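Local coordinates for protein xyloglucan-specific endo-beta-1,4-glucanase GH12 (Aspergillus niveus, PDB 4NPR) that probably hydrolyses internal beta-1,4-glucosidic linkages in xyloglucan, with retention of anomeric configuration, as a family 12 glycoside hydrolase, at residues A87-Q92 with S236-S241; W110-S115 with G144-A149; H135-M140 with S212-V217; A165-N170 with N191-D196. One frame throughout, in Å; residues are numbered along the deposited sequence.

The chain folds as the beta-jelly roll of glycoside hydrolase family 12, a sandwich of a six-stranded and a nine-stranded sheet. Interactions 1, 2 and 4 each join the two sheets, whereas interaction 3 lies within the nine-stranded one, where its strand 215-226 neighbours strand 87-97 of interaction 1. Interactions 2 and 3 use the two ends of strand 137-146, with centres about 27 Å apart. Interactions 2 and 4, with centres about 17 Å apart, touch through a probable hydrogen bond, Trp-110 N to Asn-191 O at 3.1 Å, between neighbouring strands of the six-stranded sheet. The sulfate bound beside interaction 1 probably comes from the crystallisation liquor.

Interaction 1: A87-Q92 with S236-S241; sequences ANAALQ and SDYSVS. With SO4 (sulfate ion), chain C.
Ala-89 and Tyr-238 face each other with CA atoms 8.5 Å apart, and Leu-91 and Val-240 at 7.3 Å, as strand 87-97 of the nine-stranded sheet passes over strand 231-240 of the six-stranded one. At this spacing the sheets meet through alternate side chains directed into the sandwich. Leu-91 reaches across with CG anti to the backbone N (chi1 -179°), and its two methyls share the surface of Val-240: CD2 rests 3.9 Å from Val-240 CG1, while CD1 settles 3.6 Å from Val-240 O. One step back, Ala-89 CB lies 4.3 Å from Tyr-238 CD2, approaching the ring obliquely. The phenol extends beyond this methyl to a water, which accepts a 2.5 Å hydrogen bond from Tyr-238 OH and donates one of 2.9 Å to Ala-89 O. Trp-108 packs against the tyrosine ring edge-to-face. Ser-239, between the two inward-facing residues of its strand, has its CB directed away from 87-92, and its OG donates a 2.8 Å hydrogen bond to O2 of the sulfate, which Thr-67 OG1 also binds. The two faces of strand 231-240 thus differ in chemistry. On the inner one, dispersion between aliphatic side chains, and between a methyl and the tyrosine ring, joins the sheets, and the water gives the buried phenol hydroxyl a partner on the opposite strand.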
loop_
_atom_site.group_PDB
_atom_site.type_symbol
_atom_site.label_atom_id
_atom_site.label_comp_id
_atom_site.label_asym_id
_atom_site.label_seq_id
_atom_site.Cartn_x
_atom_site.Cartn_y
_atom_site.Cartn_z
ATOM N N ALA A 87 -7.810 2.515 -2.017
ATOM C CA ALA A 87 -8.031 3.517 -1.006
ATOM C C ALA A 87 -6.883 3.396 -0.012
ATOM O O ALA A 87 -6.600 2.320 0.475
ATOM C CB ALA A 87 -9.335 3.261 -0.291
ATOM N N ASN A 88 -6.268 4.531 0.292
ATOM C CA ASN A 88 -5.024 4.596 1.006
ATOM C C ASN A 88 -4.866 5.947 1.623
ATOM O O ASN A 88 -5.449 6.942 1.177
ATOM C CB ASN A 88 -3.852 4.398 0.048
ATOM C CG ASN A 88 -3.726 5.525 -0.951
ATOM O OD1 ASN A 88 -2.899 6.428 -0.808
ATOM N ND2 ASN A 88 -4.561 5.490 -1.970
ATOM N N ALA A 89 -4.049 5.989 2.660
ATOM C CA ALA A 89 -3.509 7.246 3.172
ATOM C C ALA A 89 -2.086 7.480 2.577
ATOM O O ALA A 89 -1.213 6.656 2.760
ATOM C CB ALA A 89 -3.431 7.191 4.687
ATOM N N ALA A 90 -1.873 8.639 1.950
ATOM C CA ALA A 90 -0.599 9.041 1.353
ATOM C C ALA A 90 0.043 10.183 2.135
ATOM O O ALA A 90 -0.569 11.218 2.427
ATOM C CB ALA A 90 -0.817 9.473 -0.095
ATOM N N LEU A 91 1.298 9.990 2.472
ATOM C CA LEU A 91 2.032 10.971 3.220
ATOM C C LEU A 91 2.471 12.044 2.251
ATOM O O LEU A 91 2.923 11.720 1.169
ATOM C CB LEU A 91 3.263 10.326 3.828
ATOM C CG LEU A 91 4.117 11.253 4.675
ATOM C CD1 LEU A 91 3.353 11.585 5.951
ATOM C CD2 LEU A 91 5.484 10.616 4.957
ATOM N N GLN A 92 2.366 13.306 2.670
ATOM C CA GLN A 92 2.772 14.470 1.884
ATOM C C GLN A 92 4.114 14.937 2.410
ATOM O O GLN A 92 4.257 15.328 3.549
ATOM C CB GLN A 92 1.727 15.570 2.007
ATOM C CG GLN A 92 0.312 15.105 1.679
ATOM C CD GLN A 92 0.194 14.531 0.244
ATOM O OE1 GLN A 92 -0.022 13.331 0.039
ATOM N NE2 GLN A 92 0.349 15.387 -0.737
ATOM N N SER A 236 -7.128 1.362 12.658
ATOM C CA SER A 236 -7.434 1.991 13.926
ATOM C C SER A 236 -6.276 2.904 14.363
ATOM O O SER A 236 -6.449 3.770 15.218
ATOM C CB SER A 236 -7.919 0.958 14.967
ATOM O OG SER A 236 -6.947 0.001 15.208
ATOM N N ASP A 237 -5.114 2.729 13.738
ATOM C CA ASP A 237 -4.079 3.735 13.716
ATOM C C ASP A 237 -2.999 3.452 12.654
ATOM O O ASP A 237 -2.624 2.309 12.398
ATOM C CB ASP A 237 -3.468 3.926 15.100
ATOM C CG ASP A 237 -2.664 2.769 15.521
ATOM O OD1 ASP A 237 -3.291 1.732 15.841
ATOM O OD2 ASP A 237 -1.403 2.888 15.513
ATOM N N TYR A 238 -2.559 4.517 12.015
ATOM C CA TYR A 238 -1.555 4.461 10.987
ATOM C C TYR A 238 -0.718 5.726 11.122
ATOM O O TYR A 238 -1.264 6.820 11.282
ATOM C CB TYR A 238 -2.158 4.382 9.555
ATOM C CG TYR A 238 -1.082 4.493 8.472
ATOM C CD1 TYR A 238 -0.239 3.422 8.188
ATOM C CD2 TYR A 238 -0.850 5.683 7.815
ATOM C CE1 TYR A 238 0.800 3.520 7.263
ATOM C CE2 TYR A 238 0.169 5.808 6.885
ATOM C CZ TYR A 238 0.989 4.724 6.589
ATOM O OH TYR A 238 1.985 4.848 5.641
ATOM N N SER A 239 0.601 5.573 11.100
ATOM C CA SER A 239 1.499 6.710 10.974
ATOM C C SER A 239 2.701 6.305 10.171
ATOM O O SER A 239 3.031 5.122 10.084
ATOM C CB SER A 239 1.983 7.256 12.320
ATOM O OG SER A 239 2.469 6.238 13.130
ATOM N N VAL A 240 3.296 7.325 9.547
ATOM C CA VAL A 240 4.580 7.214 8.885
ATOM C C VAL A 240 5.224 8.578 8.830
ATOM O O VAL A 240 4.549 9.590 8.712
ATOM C CB VAL A 240 4.468 6.590 7.455
ATOM C CG1 VAL A 240 3.762 7.514 6.481
ATOM C CG2 VAL A 240 5.840 6.184 6.918
ATOM N N SER A 241 6.537 8.598 8.939
ATOM C CA SER A 241 7.281 9.807 8.682
ATOM C C SER A 241 8.592 9.502 7.915
ATOM O O SER A 241 9.228 8.480 8.103
ATOM C CB SER A 241 7.512 10.595 9.998
ATOM O OG SER A 241 8.468 9.946 10.837
HETATM S S SO4 C . 2.336 6.281 16.583
HETATM O O1 SO4 C . 2.880 4.899 16.543
HETATM O O2 SO4 C . 1.196 6.325 15.629
HETATM O O3 SO4 C . 1.872 6.557 17.974
HETATM O O4 SO4 C . 3.380 7.285 16.194
HETATM O O HOH W 1 1.361 6.646 4.018
#

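Interaction 2: W110-S115 with G144-A149; sequences WNYSGS and GALGGA
Tyr-112 and Leu-146 make the main apolar contact between strand 105-113 and the end of strand 137-146, which lie in the two facing sheets of the jelly roll. Leucine CD1 does the touching: it sits 3.5 Å from Tyr-112 CD2, approaching the ring obliquely, and also lies 4.0 Å from Tyr-112 CB, so it nestles where the ring joins its stem. A chi2 of -169° swings this methyl outward, anti to its own CA. A second apolar contact pairs the indole of Trp-110 with bare backbone. CZ2 of its benzo ring comes to 4.1 Å from Gly-144 CA, obliquely, with CH2 almost as close; with no side chain on the glycine, the ring can come this close to the main chain. Among aromatic neighbours, Trp-108 meets the Trp-110 ring and Phe-233 meets that of Tyr-112. The polar atoms of both side chains have partners outside the two segments: Tyr-112 OH is hydrogen-bonded to Thr-223 OG1 and Trp-74 NE1, and Trp-110 NE1 makes a weak bond to Thr-190 O. In the main chain, Leu-146 opens a type I' turn closed by Ala-149 N to Leu-146 O at 3.2 Å, with glycines of positive phi at its two central positions. Across the interface the attraction is therefore dispersive, while the two hydrogen bonds at the tyrosine hydroxyl probably help to fix the direction of its ring.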
loop_
_atom_site.group_PDB
_atom_site.type_symbol
_atom_site.label_atom_id
_atom_site.label_comp_id
_atom_site.label_asym_id
_atom_site.label_seq_id
_atom_site.Cartn_x
_atom_site.Cartn_y
_atom_site.Cartn_z
ATOM N N TRP A 110 -4.510 -2.714 11.656
ATOM C CA TRP A 110 -5.722 -2.841 10.824
ATOM C C TRP A 110 -6.488 -4.102 11.104
ATOM O O TRP A 110 -5.985 -5.044 11.723
ATOM C CB TRP A 110 -5.402 -2.811 9.329
ATOM C CG TRP A 110 -4.445 -3.886 8.873
ATOM C CD1 TRP A 110 -3.125 -3.791 8.852
ATOM C CD2 TRP A 110 -4.765 -5.224 8.404
ATOM N NE1 TRP A 110 -2.558 -4.986 8.411
ATOM C CE2 TRP A 110 -3.549 -5.875 8.132
ATOM C CE3 TRP A 110 -5.951 -5.930 8.214
ATOM C CZ2 TRP A 110 -3.481 -7.164 7.620
ATOM C CZ3 TRP A 110 -5.871 -7.264 7.727
ATOM C CH2 TRP A 110 -4.649 -7.851 7.448
ATOM N N ASN A 111 -7.712 -4.092 10.597
ATOM C CA ASN A 111 -8.632 -5.225 10.667
ATOM C C ASN A 111 -9.557 -5.337 9.434
ATOM O O ASN A 111 -9.985 -4.351 8.891
ATOM C CB ASN A 111 -9.486 -5.117 11.937
ATOM C CG ASN A 111 -10.277 -6.366 12.174
ATOM O OD1 ASN A 111 -9.676 -7.441 12.390
ATOM N ND2 ASN A 111 -11.623 -6.288 12.031
ATOM N N TYR A 112 -9.871 -6.560 9.017
ATOM C CA TYR A 112 -10.814 -6.779 7.937
ATOM C C TYR A 112 -11.981 -7.573 8.449
ATOM O O TYR A 112 -11.794 -8.504 9.221
ATOM C CB TYR A 112 -10.171 -7.542 6.744
ATOM C CG TYR A 112 -10.099 -6.718 5.446
ATOM C CD1 TYR A 112 -11.238 -6.218 4.855
ATOM C CD2 TYR A 112 -8.896 -6.458 4.833
ATOM C CE1 TYR A 112 -11.186 -5.492 3.690
ATOM C CE2 TYR A 112 -8.822 -5.733 3.648
ATOM C CZ TYR A 112 -9.979 -5.232 3.081
ATOM O OH TYR A 112 -9.916 -4.475 1.928
ATOM N N SER A 113 -13.188 -7.218 8.010
ATOM C CA SER A 113 -14.300 -8.138 8.161
ATOM C C SER A 113 -15.115 -8.206 6.875
ATOM O O SER A 113 -15.015 -7.328 6.026
ATOM C CB SER A 113 -15.176 -7.751 9.373
ATOM O OG SER A 113 -15.684 -6.425 9.264
ATOM N N GLY A 114 -15.908 -9.261 6.746
ATOM C CA GLY A 114 -16.911 -9.382 5.667
ATOM C C GLY A 114 -16.823 -10.727 4.981
ATOM O O GLY A 114 -16.067 -11.551 5.415
ATOM N N SER A 115 -17.557 -10.934 3.885
ATOM C CA SER A 115 -17.661 -12.294 3.309
ATOM C C SER A 115 -16.950 -12.493 1.963
ATOM O O SER A 115 -16.979 -11.599 1.084
ATOM C CB SER A 115 -19.129 -12.769 3.264
ATOM O OG SER A 115 -19.954 -11.769 2.721
ATOM N N GLY A 144 -0.948 -8.253 4.397
ATOM C CA GLY A 144 -2.177 -9.044 4.272
ATOM C C GLY A 144 -2.367 -9.496 2.850
ATOM O O GLY A 144 -2.332 -8.678 1.943
ATOM N N ALA A 145 -2.532 -10.815 2.672
ATOM C CA ALA A 145 -2.921 -11.430 1.396
ATOM C C ALA A 145 -4.146 -12.326 1.603
ATOM O O ALA A 145 -4.037 -13.526 1.830
ATOM C CB ALA A 145 -1.774 -12.224 0.817
ATOM N N LEU A 146 -5.315 -11.729 1.453
ATOM C CA LEU A 146 -6.547 -12.400 1.746
ATOM C C LEU A 146 -7.163 -13.046 0.518
ATOM O O LEU A 146 -7.135 -12.480 -0.579
ATOM C CB LEU A 146 -7.505 -11.383 2.382
ATOM C CG LEU A 146 -6.934 -10.565 3.550
ATOM C CD1 LEU A 146 -8.087 -9.838 4.203
ATOM C CD2 LEU A 146 -6.261 -11.448 4.580
ATOM N N GLY A 147 -7.697 -14.243 0.713
ATOM C CA GLY A 147 -8.515 -14.943 -0.269
ATOM C C GLY A 147 -7.986 -15.208 -1.663
ATOM O O GLY A 147 -8.769 -15.442 -2.596
ATOM N N GLY A 148 -6.669 -15.180 -1.825
ATOM C CA GLY A 148 -6.052 -15.500 -3.111
ATOM C C GLY A 148 -5.364 -14.332 -3.799
ATOM O O GLY A 148 -4.681 -14.507 -4.820
ATOM N N ALA A 149 -5.534 -13.138 -3.246
ATOM C CA ALA A 149 -4.941 -11.951 -3.827
ATOM C C ALA A 149 -3.468 -12.202 -4.183
ATOM O O ALA A 149 -2.691 -12.692 -3.356
ATOM C CB ALA A 149 -5.084 -10.787 -2.862
#

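Interaction 3: H135-M140 with S212-V217; sequences HNYEIM and SDLYLV
His-135 lies opposite Val-217 with CA atoms 8.3 Å apart, and Tyr-137 opposite Leu-214 at 9.3 Å. These separations are too wide for directly paired strands, because strand 117-128 runs between 137-146 and 215-226 in the nine-stranded sheet. The contact is made by side chains that reach over this middle strand near its end. Val-217 CG2 meets the histidine ring obliquely at its CD2-NE2 bond, 3.6 Å from His-135 CD2 and 3.7 Å from His-135 NE2. That imidazole is itself stacked on Phe-126, a residue of the middle strand, and its NE2 makes a weak hydrogen bond with OD2 of Asp-218, the residue following the valine. Asn-136 and Tyr-137 together face Leu-127, forming a classic beta bulge. With this bulge two successive side chains reach Leu-214, each meeting a different methyl. Leu-214 CD1 meets the tyrosine obliquely at 3.6 Å from both Tyr-137 CD2 and Tyr-137 CE2, the two side chains crossing at about a right angle. Leu-214 CD2 turns instead to the amide, 3.9 Å from Asn-136 OD1, which is van der Waals contact between groups arriving from opposite directions. The other end of that amide is tied back to the middle strand by a weak hydrogen bond from Asn-136 ND2 to Leu-127 O. Leu-127 and Leu-210, the latter from a loop, also touch Tyr-137.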
loop_
_atom_site.group_PDB
_atom_site.type_symbol
_atom_site.label_atom_id
_atom_site.label_comp_id
_atom_site.label_asym_id
_atom_site.label_seq_id
_atom_site.Cartn_x
_atom_site.Cartn_y
_atom_site.Cartn_z
ATOM N N HIS A 135 7.224 7.599 -12.037
ATOM C CA HIS A 135 7.621 6.456 -11.226
ATOM C C HIS A 135 8.290 5.384 -12.065
ATOM O O HIS A 135 7.685 4.827 -12.970
ATOM C CB HIS A 135 6.433 5.848 -10.476
ATOM C CG HIS A 135 5.678 6.828 -9.640
ATOM N ND1 HIS A 135 4.336 6.677 -9.353
ATOM C CD2 HIS A 135 6.066 7.990 -9.057
ATOM C CE1 HIS A 135 3.930 7.703 -8.627
ATOM N NE2 HIS A 135 4.960 8.520 -8.442
ATOM N N ASN A 136 9.533 5.084 -11.764
ATOM C CA ASN A 136 10.210 3.966 -12.419
ATOM C C ASN A 136 10.233 2.687 -11.560
ATOM O O ASN A 136 10.308 1.589 -12.089
ATOM C CB ASN A 136 11.629 4.386 -12.877
ATOM C CG ASN A 136 12.615 4.560 -11.724
ATOM O OD1 ASN A 136 13.795 4.194 -11.831
ATOM N ND2 ASN A 136 12.153 5.133 -10.632
ATOM N N TYR A 137 10.158 2.850 -10.229
ATOM C CA TYR A 137 10.043 1.736 -9.321
ATOM C C TYR A 137 8.848 1.792 -8.416
ATOM O O TYR A 137 8.355 2.841 -8.021
ATOM C CB TYR A 137 11.279 1.624 -8.450
ATOM C CG TYR A 137 12.452 1.091 -9.178
ATOM C CD1 TYR A 137 12.588 -0.268 -9.393
ATOM C CD2 TYR A 137 13.422 1.943 -9.668
ATOM C CE1 TYR A 137 13.685 -0.775 -10.073
ATOM C CE2 TYR A 137 14.542 1.456 -10.337
ATOM C CZ TYR A 137 14.668 0.090 -10.539
ATOM O OH TYR A 137 15.763 -0.398 -11.234
ATOM N N GLU A 138 8.396 0.618 -8.058
ATOM C CA GLU A 138 7.386 0.524 -7.063
ATOM C C GLU A 138 7.762 -0.575 -6.108
ATOM O O GLU A 138 8.141 -1.667 -6.540
ATOM C CB GLU A 138 6.011 0.247 -7.698
ATOM C CG GLU A 138 4.881 0.159 -6.665
ATOM C CD GLU A 138 3.535 -0.212 -7.278
ATOM O OE1 GLU A 138 3.431 -0.473 -8.506
ATOM O OE2 GLU A 138 2.557 -0.264 -6.518
ATOM N N ILE A 139 7.635 -0.273 -4.819
ATOM C CA ILE A 139 7.858 -1.241 -3.764
ATOM C C ILE A 139 6.607 -1.407 -2.899
ATOM O O ILE A 139 6.068 -0.452 -2.331
ATOM C CB ILE A 139 9.021 -0.811 -2.899
ATOM C CG1 ILE A 139 10.311 -0.894 -3.700
ATOM C CG2 ILE A 139 9.150 -1.715 -1.685
ATOM C CD1 ILE A 139 10.617 0.345 -4.485
ATOM N N MET A 140 6.130 -2.629 -2.808
ATOM C CA MET A 140 4.960 -2.896 -2.016
ATOM C C MET A 140 5.359 -3.779 -0.850
ATOM O O MET A 140 6.225 -4.643 -0.962
ATOM C CB MET A 140 3.873 -3.598 -2.821
ATOM C CG MET A 140 3.578 -3.019 -4.186
ATOM S SD MET A 140 1.892 -3.456 -4.741
ATOM C CE MET A 140 0.770 -2.524 -3.692
ATOM N N SER A 212 20.754 3.743 -4.853
ATOM C CA SER A 212 20.366 4.667 -3.794
ATOM C C SER A 212 20.329 6.127 -4.260
ATOM O O SER A 212 19.884 6.998 -3.506
ATOM C CB SER A 212 21.230 4.495 -2.536
ATOM O OG SER A 212 22.582 4.694 -2.830
ATOM N N ASP A 213 20.737 6.397 -5.498
ATOM C CA ASP A 213 20.635 7.753 -6.020
ATOM C C ASP A 213 19.173 8.113 -6.387
ATOM O O ASP A 213 18.859 9.269 -6.683
ATOM C CB ASP A 213 21.586 7.939 -7.229
ATOM C CG ASP A 213 22.042 9.400 -7.423
ATOM O OD1 ASP A 213 22.036 10.177 -6.445
ATOM O OD2 ASP A 213 22.426 9.777 -8.559
ATOM N N LEU A 214 18.283 7.135 -6.363
ATOM C CA LEU A 214 16.888 7.385 -6.683
ATOM C C LEU A 214 16.227 8.165 -5.565
ATOM O O LEU A 214 16.710 8.135 -4.433
ATOM C CB LEU A 214 16.141 6.070 -6.929
ATOM C CG LEU A 214 16.654 5.224 -8.116
ATOM C CD1 LEU A 214 16.066 3.813 -8.081
ATOM C CD2 LEU A 214 16.381 5.864 -9.481
ATOM N N TYR A 215 15.137 8.851 -5.909
ATOM C CA TYR A 215 14.282 9.613 -4.972
ATOM C C TYR A 215 13.078 8.822 -4.492
ATOM O O TYR A 215 12.340 8.316 -5.299
ATOM C CB TYR A 215 13.722 10.879 -5.646
ATOM C CG TYR A 215 14.757 11.934 -5.937
ATOM C CD1 TYR A 215 15.461 11.946 -7.146
ATOM C CD2 TYR A 215 15.066 12.915 -4.985
ATOM C CE1 TYR A 215 16.442 12.912 -7.396
ATOM C CE2 TYR A 215 16.038 13.890 -5.219
ATOM C CZ TYR A 215 16.729 13.886 -6.415
ATOM O OH TYR A 215 17.677 14.852 -6.639
ATOM N N LEU A 216 12.847 8.764 -3.182
ATOM C CA LEU A 216 11.544 8.315 -2.628
ATOM C C LEU A 216 10.540 9.411 -2.861
ATOM O O LEU A 216 10.756 10.472 -2.353
ATOM C CB LEU A 216 11.671 8.047 -1.111
ATOM C CG LEU A 216 10.456 7.595 -0.268
ATOM C CD1 LEU A 216 9.643 6.485 -0.920
ATOM C CD2 LEU A 216 10.952 7.113 1.096
ATOM N N VAL A 217 9.479 9.192 -3.638
ATOM C CA VAL A 217 8.497 10.274 -3.931
ATOM C C VAL A 217 7.021 10.110 -3.497
ATOM O O VAL A 217 6.248 11.081 -3.589
ATOM C CB VAL A 217 8.482 10.692 -5.425
ATOM C CG1 VAL A 217 9.895 10.945 -5.912
ATOM C CG2 VAL A 217 7.771 9.666 -6.313
#

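Interaction 4: A165-N170 with N191-D196; sequences AGIKFN and NSFSGD
Phe-193 meets Ala-165 and Ile-167 between the two sheets of the jelly-roll sandwich, bringing edge strand 192-196 of the smaller sheet against the start of strand 167-176 in the larger one. From its backbone the phenylalanine CB is directed toward 165-170, and CG stands anti to the backbone N (chi1 174°), carrying the ring across the gap. CD1 is the first ring atom to touch, 3.8 Å from Ile-167 CD1, which comes in obliquely. Farther along, CE1 has three neighbours: the same methyl, Ala-165 O, and Ala-165 CB at 4.2 Å. The carbonyl oxygen lies at the ring edge, near its plane, 4.1 Å from Phe-193 CE1. At the tip, Phe-193 CZ lies 3.7 Å from Gly-195 N, and that nitrogen stands over one ring face, offset toward the rim, so the chain after the phenylalanine folds closely over its own ring. The nearest backbones here are those of Gly-195 and Ala-165, with CA atoms 6.1 Å apart. Leu-143 of strand 137-146 also packs on the ring. Ile-167 serves two aromatics with separate branches: CD1 goes to Phe-193, while CG2 sits 3.6 Å above one face of Phe-169, offset toward the rim. At the far end of 191-196, Asp-196 OD1 accepts hydrogen bonds from Ile-104 N and from Arg-198 N, capping the turn into helix 198-207. At the other end, Ser-192 OG donates to Asn-191 OD1 at 2.8 Å, with a C=O...donor angle of 170°.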
loop_
_atom_site.group_PDB
_atom_site.type_symbol
_atom_site.label_atom_id
_atom_site.label_comp_id
_atom_site.label_asym_id
_atom_site.label_seq_id
_atom_site.Cartn_x
_atom_site.Cartn_y
_atom_site.Cartn_z
ATOM N N ALA A 165 12.690 -6.167 8.515
ATOM C CA ALA A 165 11.978 -5.532 9.628
ATOM C C ALA A 165 11.260 -6.547 10.527
ATOM O O ALA A 165 10.136 -6.317 10.982
ATOM C CB ALA A 165 11.040 -4.434 9.104
ATOM N N GLY A 166 11.958 -7.668 10.760
ATOM C CA GLY A 166 11.534 -8.754 11.656
ATOM C C GLY A 166 10.523 -9.756 11.099
ATOM O O GLY A 166 10.105 -10.629 11.819
ATOM N N ILE A 167 10.127 -9.621 9.828
ATOM C CA ILE A 167 9.050 -10.423 9.225
ATOM C C ILE A 167 9.618 -11.151 8.024
ATOM O O ILE A 167 10.345 -10.557 7.242
ATOM C CB ILE A 167 7.922 -9.495 8.666
ATOM C CG1 ILE A 167 7.208 -8.741 9.784
ATOM C CG2 ILE A 167 6.910 -10.270 7.820
ATOM C CD1 ILE A 167 6.279 -7.670 9.265
ATOM N N LYS A 168 9.258 -12.421 7.870
ATOM C CA LYS A 168 9.653 -13.221 6.704
ATOM C C LYS A 168 8.715 -12.944 5.529
ATOM O O LYS A 168 7.501 -12.974 5.657
ATOM C CB LYS A 168 9.649 -14.689 7.035
ATOM C CG LYS A 168 10.649 -15.546 6.223
ATOM C CD LYS A 168 11.310 -16.611 7.136
ATOM C CE LYS A 168 11.654 -17.928 6.409
ATOM N NZ LYS A 168 12.439 -17.727 5.155
ATOM N N PHE A 169 9.318 -12.635 4.395
ATOM C CA PHE A 169 8.621 -12.238 3.188
ATOM C C PHE A 169 8.892 -13.208 2.051
ATOM O O PHE A 169 9.999 -13.720 1.927
ATOM C CB PHE A 169 9.113 -10.848 2.790
ATOM C CG PHE A 169 8.528 -9.747 3.625
ATOM C CD1 PHE A 169 7.219 -9.341 3.435
ATOM C CD2 PHE A 169 9.257 -9.141 4.588
ATOM C CE1 PHE A 169 6.660 -8.350 4.213
ATOM C CE2 PHE A 169 8.709 -8.156 5.358
ATOM C CZ PHE A 169 7.417 -7.747 5.165
ATOM N N ASN A 170 7.881 -13.464 1.230
ATOM C CA ASN A 170 8.113 -13.899 -0.130
ATOM C C ASN A 170 8.292 -12.634 -0.987
ATOM O O ASN A 170 7.445 -11.755 -0.962
ATOM C CB ASN A 170 6.939 -14.650 -0.675
ATOM C CG ASN A 170 6.763 -16.010 -0.054
ATOM O OD1 ASN A 170 7.694 -16.672 0.360
ATOM N ND2 ASN A 170 5.524 -16.433 0.004
ATOM N N ASN A 191 -1.607 -8.126 11.151
ATOM C CA ASN A 191 -2.425 -6.960 11.338
ATOM C C ASN A 191 -1.856 -5.906 12.255
ATOM O O ASN A 191 -2.400 -4.847 12.325
ATOM C CB ASN A 191 -3.830 -7.350 11.765
ATOM C CG ASN A 191 -3.958 -7.517 13.258
ATOM O OD1 ASN A 191 -3.135 -7.048 14.041
ATOM N ND2 ASN A 191 -5.011 -8.140 13.655
ATOM N N SER A 192 -0.759 -6.182 12.937
ATOM C CA SER A 192 -0.086 -5.165 13.789
ATOM C C SER A 192 1.360 -5.090 13.384
ATOM O O SER A 192 1.989 -6.142 13.250
ATOM C CB SER A 192 -0.126 -5.568 15.274
ATOM O OG SER A 192 -1.459 -5.543 15.739
ATOM N N PHE A 193 1.885 -3.874 13.212
ATOM C CA PHE A 193 3.255 -3.661 12.741
ATOM C C PHE A 193 3.827 -2.332 13.193
ATOM O O PHE A 193 3.168 -1.327 13.119
ATOM C CB PHE A 193 3.304 -3.676 11.193
ATOM C CG PHE A 193 4.670 -3.308 10.601
ATOM C CD1 PHE A 193 5.726 -4.210 10.632
ATOM C CD2 PHE A 193 4.882 -2.074 10.011
ATOM C CE1 PHE A 193 6.975 -3.876 10.112
ATOM C CE2 PHE A 193 6.112 -1.727 9.495
ATOM C CZ PHE A 193 7.166 -2.623 9.542
ATOM N N SER A 194 5.086 -2.346 13.607
ATOM C CA SER A 194 5.855 -1.129 13.885
ATOM C C SER A 194 7.317 -1.329 13.445
ATOM O O SER A 194 7.997 -2.261 13.874
ATOM C CB SER A 194 5.766 -0.739 15.371
ATOM O OG SER A 194 6.401 0.502 15.634
ATOM N N GLY A 195 7.789 -0.473 12.541
ATOM C CA GLY A 195 9.150 -0.631 12.023
ATOM C C GLY A 195 9.682 0.443 11.112
ATOM O O GLY A 195 8.961 1.319 10.667
ATOM N N ASP A 196 10.979 0.346 10.847
ATOM C CA ASP A 196 11.647 1.269 9.948
ATOM C C ASP A 196 11.477 0.794 8.495
ATOM O O ASP A 196 12.081 -0.195 8.087
ATOM C CB ASP A 196 13.137 1.447 10.321
ATOM C CG ASP A 196 13.785 2.575 9.541
ATOM O OD1 ASP A 196 13.088 3.100 8.667
ATOM O OD2 ASP A 196 14.948 2.982 9.777
#